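Local coordinates for extracellular solute-binding protein, family 1 (Bifidobacterium longum subsp. infantis ATCC 15697, PDB 3QUF) that probably binds a small solute, perhaps a sugar, outside the cell and delivers it to an ABC transporter for uptake, at residues 158-170 and 227-239. Residues are numbered along the deposited sequence; the frame is centred on the assembly and turned at random. Where two conformers were deposited one is given.
Sequences KTWDEFIEMGKKI and KRWEAAAKAGVIP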
# COMPACT_ATOMS: atom_id res chain seq x y z
N LYS A 158 16.66 -0.63 -15.13
CA LYS A 158 16.04 0.61 -14.77
C LYS A 158 14.69 0.84 -15.45
O LYS A 158 13.85 1.49 -14.88
CB LYS A 158 16.99 1.77 -15.05
CG LYS A 158 18.11 1.81 -14.03
CD LYS A 158 19.03 3.01 -14.27
CE LYS A 158 20.15 3.07 -13.22
NZ LYS A 158 19.66 2.69 -11.86
N THR A 159 14.50 0.31 -16.67
CA THR A 159 13.26 0.51 -17.39
C THR A 159 12.60 -0.81 -17.71
O THR A 159 13.24 -1.84 -17.77
CB THR A 159 13.51 1.26 -18.71
OG1 THR A 159 14.28 0.42 -19.58
CG2 THR A 159 14.25 2.57 -18.43
N TRP A 160 11.30 -0.76 -17.93
CA TRP A 160 10.55 -1.95 -18.27
C TRP A 160 11.06 -2.67 -19.55
O TRP A 160 11.11 -3.90 -19.60
CB TRP A 160 9.07 -1.58 -18.37
CG TRP A 160 8.19 -2.75 -18.45
CD1 TRP A 160 7.55 -3.22 -19.55
CD2 TRP A 160 7.78 -3.58 -17.37
NE1 TRP A 160 6.80 -4.34 -19.24
CE2 TRP A 160 6.93 -4.58 -17.90
CE3 TRP A 160 8.06 -3.59 -16.00
CZ2 TRP A 160 6.35 -5.57 -17.12
CZ3 TRP A 160 7.50 -4.58 -15.22
CH2 TRP A 160 6.64 -5.55 -15.78
N ASP A 161 11.43 -1.90 -20.57
CA ASP A 161 11.95 -2.49 -21.79
C ASP A 161 13.23 -3.29 -21.47
O ASP A 161 13.42 -4.40 -21.96
CB ASP A 161 12.21 -1.41 -22.86
CG ASP A 161 10.94 -0.68 -23.26
OD1 ASP A 161 9.86 -0.99 -22.72
OD2 ASP A 161 11.00 0.22 -24.14
N GLU A 162 14.09 -2.74 -20.61
CA GLU A 162 15.31 -3.45 -20.18
C GLU A 162 14.98 -4.69 -19.33
O GLU A 162 15.67 -5.73 -19.38
CB GLU A 162 16.22 -2.49 -19.39
CG GLU A 162 16.79 -1.32 -20.20
CD GLU A 162 17.21 -0.10 -19.35
OE1 GLU A 162 16.86 -0.02 -18.15
OE2 GLU A 162 17.92 0.79 -19.88
N PHE A 163 13.92 -4.59 -18.54
CA PHE A 163 13.44 -5.74 -17.79
C PHE A 163 12.97 -6.87 -18.69
O PHE A 163 13.21 -8.06 -18.40
CB PHE A 163 12.30 -5.28 -16.86
CG PHE A 163 11.60 -6.40 -16.12
CD1 PHE A 163 12.19 -7.00 -15.03
CD2 PHE A 163 10.31 -6.76 -16.46
CE1 PHE A 163 11.51 -8.01 -14.32
CE2 PHE A 163 9.63 -7.74 -15.76
CZ PHE A 163 10.25 -8.37 -14.69
N ILE A 164 12.30 -6.53 -19.79
CA ILE A 164 11.83 -7.54 -20.73
C ILE A 164 13.06 -8.19 -21.37
O ILE A 164 13.14 -9.43 -21.47
CB ILE A 164 10.88 -6.95 -21.80
CG1 ILE A 164 9.53 -6.58 -21.17
CG2 ILE A 164 10.65 -7.95 -22.94
CD1 ILE A 164 8.59 -5.80 -22.09
N GLU A 165 14.03 -7.38 -21.78
CA GLU A 165 15.26 -7.91 -22.41
C GLU A 165 16.02 -8.82 -21.42
O GLU A 165 16.49 -9.88 -21.81
CB GLU A 165 16.17 -6.78 -22.88
CG GLU A 165 15.65 -6.03 -24.11
CD GLU A 165 15.37 -6.92 -25.35
OE1 GLU A 165 16.28 -7.68 -25.77
OE2 GLU A 165 14.24 -6.86 -25.89
N MSE A 166 16.09 -8.42 -20.15
CA MSE A 166 16.74 -9.24 -19.13
C MSE A 166 16.01 -10.56 -18.93
O MSE A 166 16.65 -11.61 -18.81
CB MSE A 166 16.80 -8.49 -17.79
CG MSE A 166 17.58 -9.20 -16.69
SE MSE A 166 17.10 -8.54 -14.93
CE MSE A 166 15.18 -8.92 -14.99
N GLY A 167 14.69 -10.50 -18.91
CA GLY A 167 13.87 -11.67 -18.69
C GLY A 167 14.07 -12.70 -19.79
O GLY A 167 14.11 -13.91 -19.52
N LYS A 168 14.14 -12.23 -21.04
CA LYS A 168 14.24 -13.13 -22.19
C LYS A 168 15.52 -13.92 -22.09
O LYS A 168 15.54 -15.13 -22.36
CB LYS A 168 14.14 -12.36 -23.51
CG LYS A 168 12.75 -11.82 -23.76
CD LYS A 168 12.47 -11.31 -25.17
CE LYS A 168 13.02 -9.92 -25.42
NZ LYS A 168 13.06 -9.65 -26.91
N LYS A 169 16.59 -13.24 -21.68
CA LYS A 169 17.90 -13.85 -21.51
C LYS A 169 17.91 -14.87 -20.39
O LYS A 169 18.51 -15.92 -20.52
CB LYS A 169 18.95 -12.80 -21.23
CG LYS A 169 19.20 -11.84 -22.39
CD LYS A 169 20.24 -10.79 -21.99
CE LYS A 169 20.42 -9.66 -23.03
NZ LYS A 169 20.97 -8.41 -22.39
N ILE A 170 17.28 -14.55 -19.26
CA ILE A 170 17.21 -15.50 -18.16
C ILE A 170 16.43 -16.74 -18.59
O ILE A 170 16.80 -17.86 -18.23
CB ILE A 170 16.54 -14.87 -16.89
CG1 ILE A 170 17.46 -13.83 -16.25
CG2 ILE A 170 16.17 -15.95 -15.88
CD1 ILE A 170 16.74 -12.97 -15.13
N LYS A 227 -0.58 -2.25 -22.07
CA LYS A 227 0.13 -2.58 -23.32
C LYS A 227 1.57 -2.98 -23.03
O LYS A 227 2.10 -3.94 -23.61
CB LYS A 227 0.13 -1.43 -24.32
CG LYS A 227 -1.19 -1.17 -25.04
CD LYS A 227 -0.95 -0.27 -26.29
CE LYS A 227 -2.26 0.26 -26.94
NZ LYS A 227 -3.32 -0.77 -27.12
N ARG A 228 2.23 -2.22 -22.15
CA ARG A 228 3.61 -2.51 -21.82
C ARG A 228 3.70 -3.75 -20.94
O ARG A 228 4.59 -4.59 -21.10
CB ARG A 228 4.27 -1.30 -21.17
CG ARG A 228 4.31 -0.08 -22.08
CD ARG A 228 4.99 -0.39 -23.44
NE ARG A 228 6.33 -0.97 -23.25
CZ ARG A 228 6.88 -1.94 -23.99
NH1 ARG A 228 6.23 -2.49 -24.99
NH2 ARG A 228 8.11 -2.38 -23.71
N TRP A 229 2.74 -3.89 -20.04
CA TRP A 229 2.67 -5.10 -19.21
C TRP A 229 2.38 -6.33 -20.09
O TRP A 229 3.03 -7.36 -19.91
CB TRP A 229 1.61 -4.92 -18.09
CG TRP A 229 1.79 -5.79 -16.89
CD1 TRP A 229 2.74 -5.70 -15.96
CD2 TRP A 229 0.95 -6.89 -16.51
NE1 TRP A 229 2.57 -6.66 -14.99
CE2 TRP A 229 1.46 -7.39 -15.30
CE3 TRP A 229 -0.19 -7.46 -17.05
CZ2 TRP A 229 0.90 -8.47 -14.64
CZ3 TRP A 229 -0.77 -8.52 -16.38
CH2 TRP A 229 -0.21 -9.03 -15.19
N GLU A 230 1.45 -6.22 -21.04
CA GLU A 230 1.13 -7.31 -21.98
C GLU A 230 2.39 -7.70 -22.78
O GLU A 230 2.65 -8.89 -23.04
CB GLU A 230 -0.02 -6.90 -22.92
CG GLU A 230 -0.45 -7.97 -23.95
CD GLU A 230 -1.49 -7.47 -24.97
OE1 GLU A 230 -1.79 -6.26 -25.00
OE2 GLU A 230 -2.01 -8.29 -25.75
N ALA A 231 3.19 -6.70 -23.16
CA ALA A 231 4.41 -6.95 -23.94
C ALA A 231 5.38 -7.87 -23.19
O ALA A 231 6.04 -8.71 -23.82
CB ALA A 231 5.11 -5.63 -24.32
N ALA A 232 5.48 -7.72 -21.87
CA ALA A 232 6.30 -8.62 -21.06
C ALA A 232 5.71 -10.02 -21.07
O ALA A 232 6.45 -10.98 -21.07
CB ALA A 232 6.48 -8.11 -19.61
N ALA A 233 4.39 -10.14 -21.07
CA ALA A 233 3.74 -11.45 -21.16
C ALA A 233 4.00 -12.08 -22.52
O ALA A 233 4.29 -13.27 -22.61
CB ALA A 233 2.26 -11.34 -20.92
N LYS A 234 3.89 -11.28 -23.58
CA LYS A 234 4.04 -11.82 -24.95
C LYS A 234 5.48 -12.26 -25.19
O LYS A 234 5.73 -13.20 -25.99
CB LYS A 234 3.61 -10.77 -25.99
CG LYS A 234 2.10 -10.49 -25.99
CD LYS A 234 1.28 -11.66 -26.56
CE LYS A 234 -0.22 -11.35 -26.74
NZ LYS A 234 -0.89 -12.42 -27.59
N ALA A 235 6.41 -11.62 -24.48
CA ALA A 235 7.82 -11.95 -24.52
C ALA A 235 8.19 -13.20 -23.70
O ALA A 235 9.34 -13.63 -23.75
CB ALA A 235 8.65 -10.76 -24.07
N GLY A 236 7.24 -13.75 -22.95
CA GLY A 236 7.50 -14.90 -22.09
C GLY A 236 8.04 -14.54 -20.71
O GLY A 236 8.27 -15.42 -19.88
N VAL A 237 8.20 -13.24 -20.43
CA VAL A 237 8.79 -12.77 -19.15
C VAL A 237 7.78 -12.81 -18.00
O VAL A 237 8.13 -13.18 -16.88
CB VAL A 237 9.47 -11.39 -19.32
CG1 VAL A 237 10.04 -10.83 -17.98
CG2 VAL A 237 10.58 -11.48 -20.38
N ILE A 238 6.52 -12.47 -18.27
CA ILE A 238 5.41 -12.81 -17.37
C ILE A 238 4.71 -14.05 -17.96
O ILE A 238 3.86 -13.92 -18.85
CB ILE A 238 4.40 -11.68 -17.22
CG1 ILE A 238 5.09 -10.39 -16.74
CG2 ILE A 238 3.35 -12.08 -16.23
CD1 ILE A 238 4.17 -9.15 -16.69
N PRO A 239 5.05 -15.24 -17.45
CA PRO A 239 4.70 -16.49 -18.18
C PRO A 239 3.31 -17.03 -17.84
O PRO A 239 2.80 -16.75 -16.76
CB PRO A 239 5.83 -17.43 -17.75
CG PRO A 239 6.06 -17.06 -16.30
CD PRO A 239 5.88 -15.53 -16.26
O HOH W 1 8.14 0.28 -21.59
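W160 reaches across from the first turn of its helix to helix 227-234, where its indole NE1 gives a hydrogen bond of 2.9 Å to the backbone O of R228. The bond is bent (137° at the hydrogen), and the donor sits above the carbonyl plane. With chi1 at -169°, CG stands opposite the backbone N and the ring leans across, its six-membered part entering the apolar layer: CZ2 lies 3.6 Å from A232 CB and touches W229 CD1. The indole planes run roughly alike but are displaced, with little of one ring above the other; W229 turns its own NE1 to S189. A leucine in place of W160 would probably leave the R228 carbonyl without this donor and open a gap beside A232.

Nearer the surface, D161 and R228 form a salt bridge, carboxylate and guanidinium planes almost perpendicular. R228 NE gives a hydrogen bond to a water; from D161 OD1, both this water and R228 NH2 are doubtfully close, and D161 has two conformers.

Helices 160-170 and 227-234 run side by side, their axes only 11° from parallel and 10.0 Å apart, on the flank of one lobe of the two-lobed solute-binding fold. A capping box of T159 and E162 starts the first; a Schellman motif ends the second, with G236 taking the positive phi.

A232, A235 and G167 are small enough to let the branched I164 and V237 approach the facing backbone. I164 lays CG1 and CD1 along A232, while CG2 meets A235 CB at 3.6 Å. V237 points back: CG2 rests 3.7 Å from G167 CA, where a side chain would clash, and CG1 touches F163 CE2 at 3.8 Å. F163 CD2 sits over the rim of one face of the W160 indole, and its ring meets F141.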